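Local coordinates for BolA (Coxiella burnetii, PDB 3TR3), which is of unknown function but, as a stress-induced BolA-family protein, may work with monothiol glutaredoxins in iron-sulfur cluster handling, as relatives do, at residues K11-T16 with S64-L69; C39-G44 with H51-N56. One frame throughout, in Å; residues are numbered along the deposited sequence.

Contact 1 of 2, residues K11-T16 with S64-L69. With CO (cobalt (II) ion), chain D.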
ATOM      1  N   LYS B  11      -2.529  -1.068  -7.895  1.00 31.87           N
ATOM      2  CA  LYS B  11      -2.926   0.023  -7.016  1.00 29.81           C
ATOM      3  C   LYS B  11      -3.509   1.219  -7.762  1.00 37.94           C
ATOM      4  O   LYS B  11      -4.554   1.764  -7.349  1.00 34.43           O
ATOM      5  CB  LYS B  11      -1.754   0.473  -6.129  1.00 28.79           C
ATOM      6  CG  LYS B  11      -1.856   1.902  -5.633  1.00 36.17           C
ATOM      7  CD  LYS B  11      -0.816   2.170  -4.540  1.00 43.54           C
ATOM      8  CE  LYS B  11      -0.582   3.667  -4.356  1.00 51.00           C
ATOM      9  NZ  LYS B  11      -1.595   4.326  -3.504  1.00 54.97           N
ATOM     10  N   GLN B  12      -2.834   1.632  -8.840  1.00 35.19           N
ATOM     11  CA  GLN B  12      -3.338   2.712  -9.669  1.00 39.93           C
ATOM     12  C   GLN B  12      -4.688   2.398 -10.365  1.00 38.49           C
ATOM     13  O   GLN B  12      -5.565   3.244 -10.405  1.00 35.90           O
ATOM     14  CB  GLN B  12      -2.280   3.132 -10.690  1.00 47.09           C
ATOM     15  CG  GLN B  12      -1.072   3.816 -10.037  1.00 57.92           C
ATOM     16  CD  GLN B  12      -0.100   4.430 -11.055  1.00 66.74           C
ATOM     17  OE1 GLN B  12       0.199   3.834 -12.108  1.00 69.21           O
ATOM     18  NE2 GLN B  12       0.398   5.632 -10.741  1.00 67.09           N
ATOM     19  N   TRP B  13      -4.824   1.191 -10.921  1.00 39.15           N
ATOM     20  CA  TRP B  13      -5.993   0.784 -11.691  1.00 34.56           C
ATOM     21  C   TRP B  13      -7.247   0.731 -10.811  1.00 37.22           C
ATOM     22  O   TRP B  13      -8.301   1.219 -11.200  1.00 41.51           O
ATOM     23  CB  TRP B  13      -5.770  -0.583 -12.343  1.00 30.04           C
ATOM     24  CG  TRP B  13      -4.728  -0.626 -13.431  1.00 38.33           C
ATOM     25  CD1 TRP B  13      -4.269   0.425 -14.176  1.00 41.97           C
ATOM     26  CD2 TRP B  13      -3.996  -1.785 -13.884  1.00 37.51           C
ATOM     27  NE1 TRP B  13      -3.313  -0.006 -15.069  1.00 41.39           N
ATOM     28  CE2 TRP B  13      -3.126  -1.354 -14.916  1.00 40.51           C
ATOM     29  CE3 TRP B  13      -4.004  -3.143 -13.524  1.00 32.57           C
ATOM     30  CZ2 TRP B  13      -2.262  -2.229 -15.589  1.00 41.09           C
ATOM     31  CZ3 TRP B  13      -3.156  -4.016 -14.194  1.00 37.48           C
ATOM     32  CH2 TRP B  13      -2.290  -3.551 -15.218  1.00 41.17           C
ATOM     33  N   ILE B  14      -7.123   0.155  -9.621  1.00 34.31           N
ATOM     34  CA  ILE B  14      -8.253   0.055  -8.713  1.00 35.22           C
ATOM     35  C   ILE B  14      -8.661   1.430  -8.201  1.00 37.26           C
ATOM     36  O   ILE B  14      -9.835   1.745  -8.160  1.00 42.15           O
ATOM     37  CB  ILE B  14      -7.960  -0.861  -7.531  1.00 31.65           C
ATOM     38  CG1 ILE B  14      -7.693  -2.291  -8.000  1.00 27.44           C
ATOM     39  CG2 ILE B  14      -9.100  -0.815  -6.542  1.00 29.03           C
ATOM     40  CD1 ILE B  14      -7.199  -3.217  -6.822  1.00 23.89           C
ATOM     41  N   GLU B  15      -7.697   2.266  -7.829  1.00 33.44           N
ATOM     42  CA  GLU B  15      -8.030   3.627  -7.398  1.00 33.23           C
ATOM     43  C   GLU B  15      -8.594   4.523  -8.514  1.00 38.18           C
ATOM     44  O   GLU B  15      -9.309   5.471  -8.255  1.00 43.96           O
ATOM     45  CB  GLU B  15      -6.842   4.292  -6.703  1.00 29.00           C
ATOM     46  CG  GLU B  15      -6.424   3.553  -5.431  1.00 33.62           C
ATOM     47  CD  GLU B  15      -5.141   4.096  -4.816  1.00 39.54           C
ATOM     48  OE1 GLU B  15      -4.405   4.836  -5.510  1.00 44.55           O
ATOM     49  OE2 GLU B  15      -4.877   3.781  -3.635  1.00 37.13           O
ATOM     50  N   THR B  16      -8.268   4.210  -9.754  1.00 38.00           N
ATOM     51  CA  THR B  16      -8.783   4.942 -10.884  1.00 37.87           C
ATOM     52  C   THR B  16     -10.219   4.515 -11.140  1.00 41.35           C
ATOM     53  O   THR B  16     -11.081   5.351 -11.277  1.00 44.26           O
ATOM     54  CB  THR B  16      -7.914   4.708 -12.141  1.00 38.31           C
ATOM     55  OG1 THR B  16      -6.676   5.406 -11.979  1.00 46.22           O
ATOM     56  CG2 THR B  16      -8.595   5.219 -13.409  1.00 34.86           C
ATOM     57  N   SER B  64      -7.776  -9.827 -18.952  1.00 38.72           N
ATOM     58  CA  SER B  64      -6.639 -10.224 -19.797  1.00 40.49           C
ATOM     59  C   SER B  64      -5.227 -10.190 -19.156  1.00 50.21           C
ATOM     60  O   SER B  64      -4.371 -10.969 -19.541  1.00 50.75           O
ATOM     61  CB  SER B  64      -6.623  -9.352 -21.060  1.00 38.50           C
ATOM     62  OG  SER B  64      -7.676  -9.751 -21.919  1.00 43.31           O
ATOM     63  N   ASP B  65      -4.981  -9.283 -18.210  1.00 47.71           N
ATOM     64  CA  ASP B  65      -3.608  -9.032 -17.725  1.00 42.68           C
ATOM     65  C   ASP B  65      -3.258  -9.674 -16.388  1.00 41.08           C
ATOM     66  O   ASP B  65      -2.120 -10.101 -16.199  1.00 39.15           O
ATOM     67  CB  ASP B  65      -3.320  -7.531 -17.612  1.00 42.53           C
ATOM     68  CG  ASP B  65      -3.505  -6.799 -18.926  1.00 53.38           C
ATOM     69  OD1 ASP B  65      -3.443  -7.443 -20.013  1.00 52.45           O
ATOM     70  OD2 ASP B  65      -3.699  -5.566 -18.862  1.00 60.94           O
ATOM     71  N   ILE B  66      -4.229  -9.717 -15.463  1.00 38.17           N
ATOM     72  CA  ILE B  66      -4.002 -10.188 -14.106  1.00 35.22           C
ATOM     73  C   ILE B  66      -4.443 -11.635 -13.983  1.00 39.39           C
ATOM     74  O   ILE B  66      -5.626 -11.923 -14.080  1.00 40.73           O
ATOM     75  CB  ILE B  66      -4.756  -9.329 -13.088  1.00 34.93           C
ATOM     76  CG1 ILE B  66      -4.447  -7.851 -13.271  1.00 35.89           C
ATOM     77  CG2 ILE B  66      -4.491  -9.766 -11.655  1.00 24.61           C
ATOM     78  CD1 ILE B  66      -5.243  -7.001 -12.329  1.00 25.11           C
ATOM     79  N   HIS B  67      -3.490 -12.543 -13.778  1.00 36.59           N
ATOM     80  CA  HIS B  67      -3.792 -13.965 -13.709  1.00 33.75           C
ATOM     81  C   HIS B  67      -4.618 -14.307 -12.452  1.00 34.30           C
ATOM     82  O   HIS B  67      -5.644 -15.007 -12.533  1.00 31.93           O
ATOM     83  CB  HIS B  67      -2.474 -14.780 -13.862  1.00 33.70           C
ATOM     84  CG  HIS B  67      -2.531 -16.197 -13.364  1.00 35.36           C
ATOM     85  ND1 HIS B  67      -3.061 -17.235 -14.102  1.00 32.43           N
ATOM     86  CD2 HIS B  67      -2.057 -16.756 -12.220  1.00 37.66           C
ATOM     87  CE1 HIS B  67      -2.954 -18.362 -13.420  1.00 30.74           C
ATOM     88  NE2 HIS B  67      -2.349 -18.096 -12.275  1.00 37.06           N
ATOM     89  N   ALA B  68      -4.198 -13.818 -11.287  1.00 34.09           N
ATOM     90  CA  ALA B  68      -4.910 -14.144 -10.035  1.00 29.71           C
ATOM     91  C   ALA B  68      -4.799 -13.006  -9.062  1.00 30.63           C
ATOM     92  O   ALA B  68      -3.733 -12.390  -8.942  1.00 36.70           O
ATOM     93  CB  ALA B  68      -4.393 -15.430  -9.412  1.00 29.42           C
ATOM     94  N   LEU B  69      -5.919 -12.676  -8.422  1.00 30.87           N
ATOM     95  CA  LEU B  69      -5.959 -11.555  -7.514  1.00 31.13           C
ATOM     96  C   LEU B  69      -6.833 -11.877  -6.323  1.00 34.72           C
ATOM     97  O   LEU B  69      -7.993 -12.044  -6.470  1.00 40.65           O
ATOM     98  CB  LEU B  69      -6.478 -10.322  -8.226  1.00 32.19           C
ATOM     99  CG  LEU B  69      -6.721  -9.123  -7.313  1.00 29.30           C
ATOM    100  CD1 LEU B  69      -5.440  -8.765  -6.504  1.00 23.17           C
ATOM    101  CD2 LEU B  69      -7.202  -7.948  -8.131  1.00 24.61           C
TER
HETATM  102 CO    CO D  80      -1.387 -19.728 -11.068  1.00 37.35          CO

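Contact 2 of 2, residues C39-G44 with H51-N56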
ATOM      1  N   CYS B  39     -12.760   1.130   0.936  1.00 30.54           N
ATOM      2  CA  CYS B  39     -13.748   1.942   0.225  1.00 30.25           C
ATOM      3  C   CYS B  39     -15.029   2.078   1.078  1.00 36.47           C
ATOM      4  O   CYS B  39     -15.577   1.063   1.534  1.00 34.98           O
ATOM      5  CB  CYS B  39     -14.076   1.295  -1.123  1.00 24.00           C
ATOM      6  SG  CYS B  39     -14.956   2.381  -2.247  1.00 31.73           S
ATOM      7  N   PRO B  40     -15.499   3.329   1.310  1.00 38.22           N
ATOM      8  CA  PRO B  40     -16.755   3.540   2.055  1.00 38.93           C
ATOM      9  C   PRO B  40     -17.984   2.971   1.312  1.00 40.05           C
ATOM     10  O   PRO B  40     -18.996   2.683   1.938  1.00 46.07           O
ATOM     11  CB  PRO B  40     -16.835   5.072   2.190  1.00 36.25           C
ATOM     12  CG  PRO B  40     -16.017   5.601   1.029  1.00 34.02           C
ATOM     13  CD  PRO B  40     -14.892   4.605   0.881  1.00 35.99           C
ATOM     14  N   THR B  41     -17.864   2.775   0.003  1.00 36.68           N
ATOM     15  CA  THR B  41     -18.915   2.179  -0.822  1.00 36.55           C
ATOM     16  C   THR B  41     -19.218   0.711  -0.446  1.00 33.69           C
ATOM     17  O   THR B  41     -20.272   0.163  -0.778  1.00 33.50           O
ATOM     18  CB  THR B  41     -18.539   2.331  -2.332  1.00 41.73           C
ATOM     19  OG1 THR B  41     -18.532   3.720  -2.677  1.00 47.93           O
ATOM     20  CG2 THR B  41     -19.483   1.606  -3.254  1.00 34.03           C
ATOM     21  N   PHE B  42     -18.296   0.066   0.256  1.00 34.71           N
ATOM     22  CA  PHE B  42     -18.506  -1.327   0.668  1.00 34.47           C
ATOM     23  C   PHE B  42     -19.492  -1.382   1.840  1.00 33.66           C
ATOM     24  O   PHE B  42     -19.938  -2.453   2.224  1.00 35.99           O
ATOM     25  CB  PHE B  42     -17.194  -2.028   1.082  1.00 36.04           C
ATOM     26  CG  PHE B  42     -16.139  -2.109  -0.007  1.00 34.49           C
ATOM     27  CD1 PHE B  42     -16.487  -2.134  -1.343  1.00 30.48           C
ATOM     28  CD2 PHE B  42     -14.785  -2.183   0.330  1.00 33.23           C
ATOM     29  CE1 PHE B  42     -15.487  -2.214  -2.332  1.00 30.91           C
ATOM     30  CE2 PHE B  42     -13.794  -2.278  -0.647  1.00 30.90           C
ATOM     31  CZ  PHE B  42     -14.155  -2.299  -1.995  1.00 28.92           C
ATOM     32  N   GLU B  43     -19.831  -0.236   2.421  1.00 31.98           N
ATOM     33  CA  GLU B  43     -20.765  -0.259   3.557  1.00 33.15           C
ATOM     34  C   GLU B  43     -22.075  -0.937   3.178  1.00 35.34           C
ATOM     35  O   GLU B  43     -22.751  -0.526   2.211  1.00 37.29           O
ATOM     36  CB  GLU B  43     -21.007   1.141   4.117  1.00 30.96           C
ATOM     37  CG  GLU B  43     -21.781   1.151   5.408  1.00 39.22           C
ATOM     38  CD  GLU B  43     -21.031   0.518   6.574  1.00 51.33           C
ATOM     39  OE1 GLU B  43     -19.914   1.020   6.939  1.00 55.74           O
ATOM     40  OE2 GLU B  43     -21.573  -0.480   7.124  1.00 52.98           O
ATOM     41  N   GLY B  44     -22.416  -2.009   3.891  1.00 37.59           N
ATOM     42  CA  GLY B  44     -23.704  -2.687   3.674  1.00 34.63           C
ATOM     43  C   GLY B  44     -23.661  -3.688   2.532  1.00 36.73           C
ATOM     44  O   GLY B  44     -24.683  -4.256   2.166  1.00 37.15           O
ATOM     45  N   HIS B  51     -15.961  -7.573  -3.525  1.00 32.15           N
ATOM     46  CA  HIS B  51     -14.961  -8.130  -4.443  1.00 32.03           C
ATOM     47  C   HIS B  51     -15.323  -7.887  -5.896  1.00 35.49           C
ATOM     48  O   HIS B  51     -14.461  -7.552  -6.690  1.00 38.44           O
ATOM     49  CB  HIS B  51     -14.728  -9.631  -4.190  1.00 33.09           C
ATOM     50  CG  HIS B  51     -14.067  -9.939  -2.877  1.00 38.16           C
ATOM     51  ND1 HIS B  51     -13.443 -11.143  -2.624  1.00 37.98           N
ATOM     52  CD2 HIS B  51     -13.938  -9.204  -1.740  1.00 35.22           C
ATOM     53  CE1 HIS B  51     -12.963 -11.135  -1.394  1.00 34.61           C
ATOM     54  NE2 HIS B  51     -13.270  -9.981  -0.829  1.00 35.61           N
ATOM     55  N   ARG B  52     -16.600  -8.038  -6.248  1.00 35.47           N
ATOM     56  CA  ARG B  52     -17.001  -7.826  -7.632  1.00 38.94           C
ATOM     57  C   ARG B  52     -16.846  -6.381  -8.099  1.00 35.62           C
ATOM     58  O   ARG B  52     -16.444  -6.131  -9.249  1.00 35.10           O
ATOM     59  CB  ARG B  52     -18.413  -8.338  -7.875  1.00 44.32           C
ATOM     60  CG  ARG B  52     -18.427  -9.825  -7.921  1.00 53.21           C
ATOM     61  CD  ARG B  52     -19.817 -10.350  -7.874  1.00 64.55           C
ATOM     62  NE  ARG B  52     -19.820 -11.770  -8.203  1.00 77.80           N
ATOM     63  CZ  ARG B  52     -20.922 -12.509  -8.329  1.00 84.75           C
ATOM     64  NH1 ARG B  52     -22.126 -11.959  -8.145  1.00 82.56           N
ATOM     65  NH2 ARG B  52     -20.816 -13.801  -8.634  1.00 86.79           N
ATOM     66  N   LEU B  53     -17.153  -5.433  -7.217  1.00 29.72           N
ATOM     67  CA  LEU B  53     -16.946  -4.028  -7.565  1.00 31.94           C
ATOM     68  C   LEU B  53     -15.469  -3.777  -7.955  1.00 37.24           C
ATOM     69  O   LEU B  53     -15.187  -3.029  -8.902  1.00 36.92           O
ATOM     70  CB  LEU B  53     -17.358  -3.115  -6.420  1.00 31.75           C
ATOM     71  CG  LEU B  53     -18.842  -2.757  -6.383  1.00 41.33           C
ATOM     72  CD1 LEU B  53     -19.186  -1.862  -5.166  1.00 43.58           C
ATOM     73  CD2 LEU B  53     -19.279  -2.110  -7.721  1.00 41.16           C
ATOM     74  N   VAL B  54     -14.548  -4.421  -7.220  1.00 33.32           N
ATOM     75  CA  VAL B  54     -13.133  -4.246  -7.435  1.00 32.76           C
ATOM     76  C   VAL B  54     -12.699  -4.893  -8.766  1.00 32.27           C
ATOM     77  O   VAL B  54     -12.020  -4.249  -9.580  1.00 29.02           O
ATOM     78  CB  VAL B  54     -12.286  -4.770  -6.234  1.00 33.55           C
ATOM     79  CG1 VAL B  54     -10.818  -4.782  -6.610  1.00 23.90           C
ATOM     80  CG2 VAL B  54     -12.525  -3.920  -4.964  1.00 27.47           C
ATOM     81  N   TYR B  55     -13.129  -6.135  -9.006  1.00 28.97           N
ATOM     82  CA  TYR B  55     -12.829  -6.803 -10.269  1.00 29.98           C
ATOM     83  C   TYR B  55     -13.413  -6.023 -11.437  1.00 34.77           C
ATOM     84  O   TYR B  55     -12.835  -5.985 -12.517  1.00 37.18           O
ATOM     85  CB  TYR B  55     -13.398  -8.213 -10.302  1.00 31.34           C
ATOM     86  CG  TYR B  55     -12.829  -9.146  -9.270  1.00 37.53           C
ATOM     87  CD1 TYR B  55     -11.482  -9.081  -8.933  1.00 38.14           C
ATOM     88  CD2 TYR B  55     -13.627 -10.112  -8.639  1.00 37.55           C
ATOM     89  CE1 TYR B  55     -10.937  -9.929  -7.983  1.00 40.19           C
ATOM     90  CE2 TYR B  55     -13.083 -10.977  -7.676  1.00 37.39           C
ATOM     91  CZ  TYR B  55     -11.727 -10.878  -7.355  1.00 42.93           C
ATOM     92  OH  TYR B  55     -11.120 -11.723  -6.421  1.00 48.26           O
ATOM     93  N   ASN B  56     -14.591  -5.433 -11.230  1.00 32.15           N
ATOM     94  CA  ASN B  56     -15.237  -4.668 -12.283  1.00 31.16           C
ATOM     95  C   ASN B  56     -14.508  -3.342 -12.565  1.00 30.15           C
ATOM     96  O   ASN B  56     -14.346  -2.951 -13.718  1.00 28.49           O
ATOM     97  CB  ASN B  56     -16.720  -4.452 -11.931  1.00 37.40           C
ATOM     98  CG  ASN B  56     -17.476  -3.704 -13.008  1.00 42.52           C
ATOM     99  OD1 ASN B  56     -17.534  -2.469 -12.977  1.00 46.85           O
ATOM    100  ND2 ASN B  56     -18.065  -4.441 -13.964  1.00 40.05           N
TER

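Contact 1 of 2, residues K11-T16 with S64-L69
Trp13 and Ile66 meet where the N-terminal helix faces the turn leading into strand 68-74, showing how a few apolar atoms can bridge the 11.4 Å between Trp13 CA and Ile66 CA. Ile66 CD1 comes to the six-membered part of the indole at its rim, near the ring plane, and lies 4.1 Å from Trp13 CZ3; CG1 is almost as near. The CG1 branch is set anti to the carbonyl carbon (chi1 -53°) and then runs on extended, which carries CD1 out to the indole, and the two side chains slide past each other in opposite directions. This carbon-to-carbon touch is the close-packed part. Toward Asp65 the fit loosens: OD2 stands obliquely 4.4 Å from Trp13 CH2, and that carboxylate oxygen is taken up by His61 ND1. Gln12 and Thr16 form the solvent side of the helix; Thr16 OG1 donates to Gln12 O at 2.9 Å from above the carbonyl plane, while Thr16 N reaches the same oxygen from the opposite face. Lys11 NZ makes a salt bridge, weak as a hydrogen bond, to Glu15 OE2, which also accepts from Val23 N; Lys11 packs on Glu27 of the second subunit. Just past Ile66 the turn exposes His67, whose NE2 binds cobalt(II) at 2.2 Å; His32 is the second protein ligand. Within the fold, His61 of helix 59-65 stacks on the Trp13 ring, Ile14 packs on Val23 of strand 22-28, and Ile66 and Leu69 both lie on Phe33 of strand 32-38.

Contact 2 of 2, residues C39-G44 with H51-N56
The short 3-10 turn that follows strand 32-38 in this BolA-family fold is packed here against the helix that comes next, and illustrates how a compact turn meets a helix through two apolar touches. In the buried one, Phe42 presents the far end of its ring to Val54: Phe42 CZ lies 3.8 Å from Val54 CG2 in an oblique approach, the two side chains crossing at about a right angle. Val54 has CG1 anti to its backbone N (chi1 170°), which leaves CG2 as the methyl facing the phenyl ring. One face of that ring is covered from within the turn by Cys39 CB, 3.6 Å above its centre, so the phenylalanine is held between its own loop and the helix. The second touch is nearer the solvent, where Thr41 CG2 meets Leu53 CD1 at 4.0 Å, again crosswise. No hydrogen bond spans the two segments. The turn is closed by Phe42 N to Cys39 O (3.2 Å) and Glu43 N to Pro40 O (3.1 Å), with a weak bond from Thr41 N to Cys39 SG besides. On the helix, His51 O accepts from Tyr55 N at 3.0 Å and also sits over one face of the Tyr55 ring, toward its rim. Strand 68-74 borders both segments: Phe42 and His51 rest on its Thr73, Val54 and Tyr55 pack on Leu71, and the backbone of Cys39 is hydrogen-bonded to that of Tyr74, joining turn, helix 47-57 and sheet.

In the fold
Contact 2 is nested in the chain loop that contact 1 closes, and their centres lie about 14 Å apart on opposite sides of the molecule's centre. Both border the three-stranded mixed sheet: strand 68-74 begins in contact 1 and passes along contact 2. They join where Tyr55 OH probably hydrogen-bonds to Leu69 O (3.1 Å) and where Ile14 CD1 packs on Val54 CG1, so helix 47-57 meets both strand 68-74 and helix 7-17 there. Helix 59-65 follows helix 47-57 directly in the chain and leads back to contact 1. In this small fold, helices packed on one three-stranded sheet thus connect the cobalt-bearing end, at His67, with the 3-10 turn at the other.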